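Local coordinates for protein angiotensin-converting enzyme (Anopheles gambiae, PDB 6S1Y) that probably cleaves short peptides as a zinc-dependent peptidase of the angiotensin-converting enzyme family, and binds a two-residue gamma-glutamyl peptide, at residues E61-V66 against G94-P99; Y284-M289 against Q343-N348; Q504-R509 against R565-D570. All coordinates share one frame; numbering follows the deposited sequence. Where two conformers were deposited one is given.

Contact 1. Residues E61-V66 against G94-P99; sequences EVAKAV and GYAALP
K64 reaches across to two backbone carbonyls of the 94-99 turn. In the polar part of the contact, NZ donates to L98 O at 3.2 Å, a bond whose geometry makes it weak. The side chain leaves the helix with CG anti to its own carbonyl carbon (chi1 -80°), runs extended past A96 O and bends only at chi4, which swings the ammonium group round to L98. In doing so CE passes 2.9 Å from A96 O, so tight that the exact placing of the lysine end is doubtful.

The apolar part is small. A63 and A96 point at each other across the interface, their CB atoms 4.4 Å apart, and A63 also packs on L93 and on Y26 of helix 12-42. A96 sits in a 3-10 turn, 95-97, while P99 holds the N-cap position of helix 100-119. The contact therefore joins helix 46-70 to the connection between helices 81-90 and 100-119, in the N-terminal helical region that in related enzymes covers the substrate cleft. Chemically, one loose pair of methyl groups adds apolar packing to a single weak hydrogen bond; if the lysine end is placed correctly, its charge probably adds a modest attraction to the carbonyls.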
loop_
_atom_site.group_PDB
_atom_site.type_symbol
_atom_site.label_atom_id
_atom_site.label_comp_id
_atom_site.label_asym_id
_atom_site.label_seq_id
_atom_site.Cartn_x
_atom_site.Cartn_y
_atom_site.Cartn_z
ATOM N N GLU A 61 18.352 -7.046 -21.423
ATOM C CA GLU A 61 19.640 -7.124 -22.103
ATOM C C GLU A 61 20.577 -6.022 -21.615
ATOM O O GLU A 61 21.687 -6.290 -21.159
ATOM C CB GLU A 61 19.441 -7.023 -23.615
ATOM C CG GLU A 61 18.990 -8.306 -24.278
ATOM C CD GLU A 61 18.567 -8.100 -25.730
ATOM O OE1 GLU A 61 19.233 -7.325 -26.449
ATOM O OE2 GLU A 61 17.560 -8.714 -26.151
ATOM N N VAL A 62 20.141 -4.764 -21.707
ATOM C CA VAL A 62 20.967 -3.640 -21.275
ATOM C C VAL A 62 21.510 -3.878 -19.870
ATOM O O VAL A 62 22.703 -3.688 -19.607
ATOM C CB VAL A 62 20.159 -2.328 -21.355
ATOM C CG1 VAL A 62 20.931 -1.179 -20.710
ATOM C CG2 VAL A 62 19.782 -1.993 -22.812
ATOM N N ALA A 63 20.639 -4.300 -18.941
ATOM C CA ALA A 63 21.070 -4.434 -17.545
ATOM C C ALA A 63 22.086 -5.556 -17.382
ATOM O O ALA A 63 22.994 -5.455 -16.547
ATOM C CB ALA A 63 19.869 -4.674 -16.625
ATOM N N LYS A 64 21.966 -6.623 -18.167
ATOM C CA LYS A 64 22.973 -7.680 -18.131
ATOM C C LYS A 64 24.338 -7.149 -18.570
ATOM O O LYS A 64 25.361 -7.420 -17.931
ATOM C CB LYS A 64 22.551 -8.847 -19.010
ATOM C CG LYS A 64 21.535 -9.799 -18.394
ATOM C CD LYS A 64 21.196 -10.894 -19.390
ATOM C CE LYS A 64 19.896 -11.598 -19.057
ATOM N NZ LYS A 64 18.943 -11.554 -20.209
ATOM N N ALA A 65 24.366 -6.396 -19.673
ATOM C CA ALA A 65 25.615 -5.821 -20.165
ATOM C C ALA A 65 26.203 -4.842 -19.163
ATOM O O ALA A 65 27.412 -4.860 -18.898
ATOM C CB ALA A 65 25.373 -5.117 -21.498
ATOM N N VAL A 66 25.362 -3.971 -18.602
ATOM C CA VAL A 66 25.828 -3.040 -17.580
ATOM C C VAL A 66 26.453 -3.793 -16.419
ATOM O O VAL A 66 27.497 -3.394 -15.895
ATOM C CB VAL A 66 24.664 -2.149 -17.101
ATOM C CG1 VAL A 66 25.038 -1.450 -15.804
ATOM C CG2 VAL A 66 24.289 -1.151 -18.183
ATOM N N GLY A 94 18.041 -8.490 -10.429
ATOM C CA GLY A 94 16.715 -9.019 -10.166
ATOM C C GLY A 94 16.310 -9.998 -11.248
ATOM O O GLY A 94 17.083 -10.882 -11.652
ATOM N N TYR A 95 15.086 -9.829 -11.747
ATOM C CA TYR A 95 14.558 -10.750 -12.747
ATOM C C TYR A 95 15.410 -10.761 -14.008
ATOM O O TYR A 95 15.473 -11.777 -14.715
ATOM C CB TYR A 95 13.118 -10.381 -13.103
ATOM C CG TYR A 95 12.099 -10.672 -12.014
ATOM C CD1 TYR A 95 12.454 -11.369 -10.867
ATOM C CD2 TYR A 95 10.780 -10.245 -12.141
ATOM C CE1 TYR A 95 11.542 -11.627 -9.887
ATOM C CE2 TYR A 95 9.844 -10.504 -11.157
ATOM C CZ TYR A 95 10.230 -11.200 -10.032
ATOM O OH TYR A 95 9.310 -11.470 -9.031
ATOM N N ALA A 96 16.067 -9.643 -14.315
ATOM C CA ALA A 96 16.881 -9.580 -15.520
ATOM C C ALA A 96 18.024 -10.584 -15.490
ATOM O O ALA A 96 18.646 -10.799 -16.524
ATOM C CB ALA A 96 17.428 -8.160 -15.721
ATOM N N ALA A 97 18.303 -11.218 -14.349
ATOM C CA ALA A 97 19.336 -12.245 -14.315
ATOM C C ALA A 97 18.965 -13.487 -15.107
ATOM O O ALA A 97 19.840 -14.317 -15.360
ATOM C CB ALA A 97 19.650 -12.646 -12.873
ATOM N N LEU A 98 17.719 -13.637 -15.512
ATOM C CA LEU A 98 17.325 -14.880 -16.159
ATOM C C LEU A 98 17.650 -14.851 -17.653
ATOM O O LEU A 98 17.642 -13.789 -18.278
ATOM C CB LEU A 98 15.830 -15.127 -15.983
ATOM C CG LEU A 98 15.282 -15.361 -14.578
ATOM C CD1 LEU A 98 13.787 -15.042 -14.583
ATOM C CD2 LEU A 98 15.522 -16.788 -14.094
ATOM N N PRO A 99 17.920 -16.010 -18.252
ATOM C CA PRO A 99 17.960 -16.063 -19.719
ATOM C C PRO A 99 16.653 -15.510 -20.272
ATOM O O PRO A 99 15.586 -15.665 -19.670
ATOM C CB PRO A 99 18.139 -17.554 -20.033
ATOM C CG PRO A 99 17.794 -18.284 -18.754
ATOM C CD PRO A 99 18.093 -17.342 -17.630
#

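Contact 2. Residues Y284-M289 against Q343-N348; sequences YTPIKM and QCTRVN
T285, whose CA touches CG2 of V347, caps helix 286-299: its OG1 accepts from K288 N at 3.1 Å in a nearly straight bond (168°). No hydrogen bond crosses between 284-289 and 343-348; what joins them is the fit of side chains.

M289 leaves its helix with CG beside the backbone N and turns at chi3 (74°), which carries the methyl group onto the loop. There it meets T345 tip to tip, CE to CG2 at 3.9 Å. M289 CE also lies 3.4 Å from R346 O, an approach that is not a bond; the same oxygen takes a weak hydrogen bond from N348 N, closing an inverse gamma turn centred on V347. P286 and T345 run antiparallel alongside each other, with P286 CB 3.9 Å from T345 CB. The methyl side of T345 thus serves the contact, while OG1 is hydrogen-bonded to L315 O. V347 lies crosswise over P286, its CG2 4.0 Å from P286 CD. The other branch, CG1, is 3.9 Å from Y284 CB.

N348 OD1 caps helix 349-368 by accepting from E351 N. That helix carries the HExxH residues H357, E358 and H361, whose histidines bind zinc. Beside the packing, C344 is tied to C326 by a disulfide and R346 NE is paired with E141. T345 OG1, R346 NE and N348 OD1 thus find their partners outside the interface, leaving the proline ring and the methyl groups of valine, methionine and threonine to seat the start of helix 286-299 against the loop entering the zinc-binding helix by van der Waals contact.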
loop_
_atom_site.group_PDB
_atom_site.type_symbol
_atom_site.label_atom_id
_atom_site.label_comp_id
_atom_site.label_asym_id
_atom_site.label_seq_id
_atom_site.Cartn_x
_atom_site.Cartn_y
_atom_site.Cartn_z
ATOM N N TYR A 284 -17.642 18.613 -5.490
ATOM C CA TYR A 284 -16.290 18.128 -5.704
ATOM C C TYR A 284 -16.219 17.220 -6.922
ATOM O O TYR A 284 -17.135 16.449 -7.213
ATOM C CB TYR A 284 -15.799 17.344 -4.491
ATOM C CG TYR A 284 -15.080 18.151 -3.457
ATOM C CD1 TYR A 284 -15.757 19.065 -2.672
ATOM C CD2 TYR A 284 -13.735 17.965 -3.230
ATOM C CE1 TYR A 284 -15.106 19.789 -1.709
ATOM C CE2 TYR A 284 -13.072 18.681 -2.259
ATOM C CZ TYR A 284 -13.764 19.595 -1.507
ATOM O OH TYR A 284 -13.099 20.314 -0.542
ATOM N N THR A 285 -15.092 17.287 -7.602
ATOM C CA THR A 285 -14.771 16.440 -8.742
ATOM C C THR A 285 -13.427 15.804 -8.473
ATOM O O THR A 285 -12.690 16.221 -7.575
ATOM C CB THR A 285 -14.681 17.267 -10.040
ATOM O OG1 THR A 285 -13.623 18.223 -9.877
ATOM C CG2 THR A 285 -16.000 17.972 -10.355
ATOM N N PRO A 286 -13.056 14.798 -9.255
ATOM C CA PRO A 286 -11.696 14.254 -9.135
ATOM C C PRO A 286 -10.607 15.303 -9.280
ATOM O O PRO A 286 -9.648 15.313 -8.492
ATOM C CB PRO A 286 -11.660 13.215 -10.258
ATOM C CG PRO A 286 -13.094 12.733 -10.323
ATOM C CD PRO A 286 -13.936 13.949 -10.078
ATOM N N ILE A 287 -10.724 16.203 -10.259
ATOM C CA ILE A 287 -9.665 17.186 -10.474
ATOM C C ILE A 287 -9.564 18.124 -9.280
ATOM O O ILE A 287 -8.462 18.440 -8.817
ATOM C CB ILE A 287 -9.900 17.956 -11.791
ATOM C CG1 ILE A 287 -9.131 17.279 -12.927
ATOM C CG2 ILE A 287 -9.468 19.392 -11.668
ATOM C CD1 ILE A 287 -9.613 17.696 -14.312
ATOM N N LYS A 288 -10.705 18.611 -8.786
ATOM C CA LYS A 288 -10.680 19.407 -7.562
ATOM C C LYS A 288 -9.930 18.663 -6.459
ATOM O O LYS A 288 -9.144 19.261 -5.721
ATOM C CB LYS A 288 -12.111 19.746 -7.142
ATOM C CG LYS A 288 -12.257 20.515 -5.830
ATOM C CD LYS A 288 -11.615 21.894 -5.862
ATOM C CE LYS A 288 -12.097 22.760 -4.684
ATOM N NZ LYS A 288 -11.169 23.913 -4.400
ATOM N N MET A 289 -10.120 17.338 -6.368
ATOM C CA MET A 289 -9.486 16.579 -5.287
ATOM C C MET A 289 -7.971 16.592 -5.424
ATOM O O MET A 289 -7.256 16.787 -4.431
ATOM C CB MET A 289 -10.013 15.137 -5.268
ATOM C CG MET A 289 -11.446 15.018 -4.799
ATOM S SD MET A 289 -12.251 13.495 -5.332
ATOM C CE MET A 289 -11.457 12.288 -4.247
ATOM N N GLN A 343 -5.678 6.746 -11.836
ATOM C CA GLN A 343 -6.592 6.469 -10.744
ATOM C C GLN A 343 -8.017 6.589 -11.246
ATOM O O GLN A 343 -8.376 7.587 -11.884
ATOM C CB GLN A 343 -6.365 7.429 -9.568
ATOM C CG GLN A 343 -7.204 7.088 -8.337
ATOM C CD GLN A 343 -6.810 7.888 -7.106
ATOM O OE1 GLN A 343 -5.702 8.412 -7.009
ATOM N NE2 GLN A 343 -7.730 7.980 -6.148
ATOM N N CYS A 344 -8.826 5.576 -10.952
ATOM C CA CYS A 344 -10.244 5.608 -11.306
ATOM C C CYS A 344 -11.014 6.261 -10.156
ATOM O O CYS A 344 -11.895 5.692 -9.521
ATOM C CB CYS A 344 -10.734 4.210 -11.666
ATOM S SG CYS A 344 -9.798 3.526 -13.113
ATOM N N THR A 345 -10.657 7.528 -9.946
ATOM C CA THR A 345 -11.133 8.324 -8.826
ATOM C C THR A 345 -12.649 8.431 -8.752
ATOM O O THR A 345 -13.333 8.659 -9.752
ATOM C CB THR A 345 -10.541 9.735 -8.927
ATOM O OG1 THR A 345 -9.144 9.645 -9.240
ATOM C CG2 THR A 345 -10.705 10.489 -7.607
ATOM N N ARG A 346 -13.163 8.316 -7.531
ATOM C CA ARG A 346 -14.559 8.579 -7.202
ATOM C C ARG A 346 -14.609 9.629 -6.101
ATOM O O ARG A 346 -13.623 9.880 -5.413
ATOM C CB ARG A 346 -15.265 7.298 -6.770
ATOM C CG ARG A 346 -15.214 6.216 -7.856
ATOM C CD ARG A 346 -16.274 6.466 -8.904
ATOM N NE ARG A 346 -17.583 6.081 -8.386
ATOM C CZ ARG A 346 -18.730 6.215 -9.047
ATOM N NH1 ARG A 346 -18.741 6.743 -10.259
ATOM N NH2 ARG A 346 -19.867 5.835 -8.476
ATOM N N VAL A 347 -15.758 10.280 -5.960
ATOM C CA VAL A 347 -15.882 11.437 -5.072
ATOM C C VAL A 347 -16.376 10.902 -3.730
ATOM O O VAL A 347 -17.586 10.801 -3.479
ATOM C CB VAL A 347 -16.811 12.509 -5.645
ATOM C CG1 VAL A 347 -16.984 13.642 -4.643
ATOM C CG2 VAL A 347 -16.259 13.083 -6.956
ATOM N N ASN A 348 -15.426 10.548 -2.860
ATOM C CA ASN A 348 -15.723 10.210 -1.473
ATOM C C ASN A 348 -14.447 10.382 -0.660
ATOM O O ASN A 348 -13.358 10.590 -1.204
ATOM C CB ASN A 348 -16.292 8.787 -1.333
ATOM C CG ASN A 348 -15.342 7.723 -1.853
ATOM O OD1 ASN A 348 -14.249 7.536 -1.319
ATOM N ND2 ASN A 348 -15.751 7.028 -2.897
#

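Contact 3. Residues Q504-R509 against R565-D570; sequences QFQFHR and RKMSAD
Q506 reaches straight out from helix 495-514 and sets its amide against the backbone of K566 to S568, using both ends. With CG beside the backbone N (chi1 -61°) and the chain extended beyond it, the group lies alongside the loop. NE2 donates to K566 O at 3.0 Å in a nearly straight bond, the oxygen close to the amide plane of Q506 and the nitrogen in the carbonyl plane of K566. At the other end OE1 accepts from S568 N at 2.8 Å, but this donor stands 51° out of the carbonyl plane of Q506. S568 O also approaches OE1, to 3.2 Å, a pairing of two acceptors which the adjacent S568 N-H probably offsets. Two bonds fix the rotation of this buried amide and tell its oxygen from its nitrogen.

One helical turn on, R509 meets D570 nearly perpendicular, with guanidinium and carboxylate planes 74° apart. D570 OD2 lies at the guanidinium edge, 3.4 Å from NH1, a weak salt bridge that is the less certain because D570 has two conformers. A water accepts from R509 NH2 at 2.9 Å and links weakly to the same carboxylate. E574 and E564 add long, weak ion pairs to R509.

S568 OG accepts from D570 N at 3.1 Å, capping the start of helix 570-575, which F505 packs through A571, I572 and, edge-to-face, Y575. Between the two segments themselves, the hold is chiefly the neutral, directional amide of Q506, while the charged pair is looser and partly mediated by water.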
loop_
_atom_site.group_PDB
_atom_site.type_symbol
_atom_site.label_atom_id
_atom_site.label_comp_id
_atom_site.label_asym_id
_atom_site.label_seq_id
_atom_site.Cartn_x
_atom_site.Cartn_y
_atom_site.Cartn_z
ATOM N N GLN A 504 5.303 5.919 9.184
ATOM C CA GLN A 504 4.584 7.153 8.904
ATOM C C GLN A 504 4.201 7.873 10.192
ATOM O O GLN A 504 4.043 9.106 10.190
ATOM C CB GLN A 504 3.349 6.902 8.040
ATOM C CG GLN A 504 2.164 6.240 8.736
ATOM C CD GLN A 504 1.012 5.949 7.745
ATOM O OE1 GLN A 504 -0.084 6.455 7.895
ATOM N NE2 GLN A 504 1.289 5.133 6.740
ATOM N N PHE A 505 4.035 7.150 11.304
ATOM C CA PHE A 505 3.716 7.849 12.549
ATOM C C PHE A 505 4.968 8.465 13.167
ATOM O O PHE A 505 4.879 9.481 13.868
ATOM C CB PHE A 505 3.000 6.899 13.527
ATOM C CG PHE A 505 1.619 6.494 13.056
ATOM C CD1 PHE A 505 1.438 5.381 12.241
ATOM C CD2 PHE A 505 0.512 7.246 13.396
ATOM C CE1 PHE A 505 0.163 5.032 11.787
ATOM C CE2 PHE A 505 -0.758 6.903 12.937
ATOM C CZ PHE A 505 -0.924 5.803 12.133
ATOM N N GLN A 506 6.139 7.868 12.916
ATOM C CA GLN A 506 7.396 8.520 13.280
ATOM C C GLN A 506 7.594 9.807 12.485
ATOM O O GLN A 506 7.955 10.840 13.050
ATOM C CB GLN A 506 8.555 7.551 13.062
ATOM C CG GLN A 506 8.449 6.294 13.911
ATOM C CD GLN A 506 9.589 5.347 13.714
ATOM O OE1 GLN A 506 9.448 4.299 13.061
ATOM N NE2 GLN A 506 10.734 5.675 14.291
ATOM N N PHE A 507 7.335 9.768 11.176
ATOM C CA PHE A 507 7.432 10.959 10.334
ATOM C C PHE A 507 6.414 12.012 10.771
ATOM O O PHE A 507 6.741 13.199 10.907
ATOM C CB PHE A 507 7.202 10.583 8.866
ATOM C CG PHE A 507 8.257 9.666 8.270
ATOM C CD1 PHE A 507 9.489 9.497 8.870
ATOM C CD2 PHE A 507 8.015 9.017 7.075
ATOM C CE1 PHE A 507 10.451 8.688 8.289
ATOM C CE2 PHE A 507 8.971 8.200 6.489
ATOM C CZ PHE A 507 10.188 8.032 7.096
ATOM N N HIS A 508 5.161 11.593 10.985
ATOM C CA HIS A 508 4.119 12.523 11.418
ATOM C C HIS A 508 4.489 13.204 12.729
ATOM O O HIS A 508 4.271 14.409 12.895
ATOM C CB HIS A 508 2.799 11.765 11.560
ATOM C CG HIS A 508 1.646 12.586 12.059
ATOM N ND1 HIS A 508 1.086 13.605 11.327
ATOM C CD2 HIS A 508 0.909 12.493 13.191
ATOM C CE1 HIS A 508 0.063 14.115 11.984
ATOM N NE2 HIS A 508 -0.062 13.462 13.123
ATOM N N ARG A 509 5.020 12.442 13.684
ATOM C CA ARG A 509 5.388 13.018 14.970
ATOM C C ARG A 509 6.473 14.071 14.798
ATOM O O ARG A 509 6.400 15.150 15.399
ATOM C CB ARG A 509 5.863 11.917 15.914
ATOM C CG ARG A 509 6.420 12.423 17.257
ATOM C CD ARG A 509 6.607 11.305 18.265
ATOM N NE ARG A 509 7.625 10.355 17.851
ATOM C CZ ARG A 509 7.926 9.246 18.514
ATOM N NH1 ARG A 509 7.277 8.943 19.639
ATOM N NH2 ARG A 509 8.872 8.437 18.052
ATOM N N ARG A 565 17.176 6.674 14.061
ATOM C CA ARG A 565 17.728 5.862 12.990
ATOM C C ARG A 565 17.083 4.487 12.913
ATOM O O ARG A 565 17.584 3.623 12.189
ATOM C CB ARG A 565 19.242 5.736 13.173
ATOM C CG ARG A 565 19.938 7.097 13.287
ATOM C CD ARG A 565 21.420 6.966 13.591
ATOM N NE ARG A 565 22.041 5.879 12.840
ATOM C CZ ARG A 565 22.458 5.984 11.578
ATOM N NH1 ARG A 565 22.319 7.125 10.908
ATOM N NH2 ARG A 565 23.007 4.940 10.986
ATOM N N LYS A 566 15.974 4.257 13.615
ATOM C CA LYS A 566 15.331 2.950 13.560
ATOM C C LYS A 566 13.817 3.083 13.448
ATOM O O LYS A 566 13.211 4.050 13.916
ATOM C CB LYS A 566 15.723 2.103 14.782
ATOM C CG LYS A 566 17.145 1.542 14.657
ATOM C CD LYS A 566 17.566 0.680 15.842
ATOM C CE LYS A 566 18.729 -0.263 15.473
ATOM N NZ LYS A 566 18.320 -1.398 14.560
ATOM N N MET A 567 13.225 2.111 12.759
ATOM C CA MET A 567 11.781 1.922 12.807
ATOM C C MET A 567 11.366 1.541 14.225
ATOM O O MET A 567 11.986 0.676 14.859
ATOM C CB MET A 567 11.379 0.833 11.817
ATOM C CG MET A 567 9.962 0.322 11.930
ATOM S SD MET A 567 9.599 -0.876 10.609
ATOM C CE MET A 567 10.128 -2.427 11.369
ATOM N N SER A 568 10.330 2.206 14.724
ATOM C CA SER A 568 9.860 1.965 16.078
ATOM C C SER A 568 8.360 2.156 16.113
ATOM O O SER A 568 7.838 3.091 15.502
ATOM C CB SER A 568 10.509 2.900 17.094
ATOM O OG SER A 568 9.901 2.727 18.362
ATOM N N ALA A 569 7.676 1.247 16.812
ATOM C CA ALA A 569 6.235 1.343 17.016
ATOM C C ALA A 569 5.842 2.316 18.119
ATOM O O ALA A 569 4.642 2.425 18.410
ATOM C CB ALA A 569 5.661 -0.034 17.356
ATOM N N ASP A 570 6.808 3.006 18.733
ATOM C CA ASP A 570 6.508 3.953 19.805
ATOM C C ASP A 570 5.479 4.975 19.346
ATOM O O ASP A 570 4.462 5.199 20.017
ATOM C CB ASP A 570 7.813 4.634 20.255
ATOM C CG ASP A 570 7.606 5.727 21.308
ATOM O OD1 ASP A 570 6.504 5.825 21.897
ATOM O OD2 ASP A 570 8.579 6.487 21.551
HETATM O O HOH W 1 10.618 6.244 18.731
#

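The three contacts follow one another along the chain, each closing before the next opens, within a single largely helical chain. None touches another. Contact 1 is remote, its centre about 40 Å from that of contact 2 and about 36 Å from that of contact 3, and joins helix 46-70 to the connection between helices 81-90 and 100-119. Contacts 2 and 3 have centres about 30 Å apart. Both involve segments that lead to or pack on zinc-site helices: 343-348 enters helix 349-368, which bears H357 and H361, and helix 495-514, which carries the pocket residue Y497, packs on helix 381-395, which supplies E385. Helix connections are thus fixed separately, one peripheral and two nearer the catalytic core.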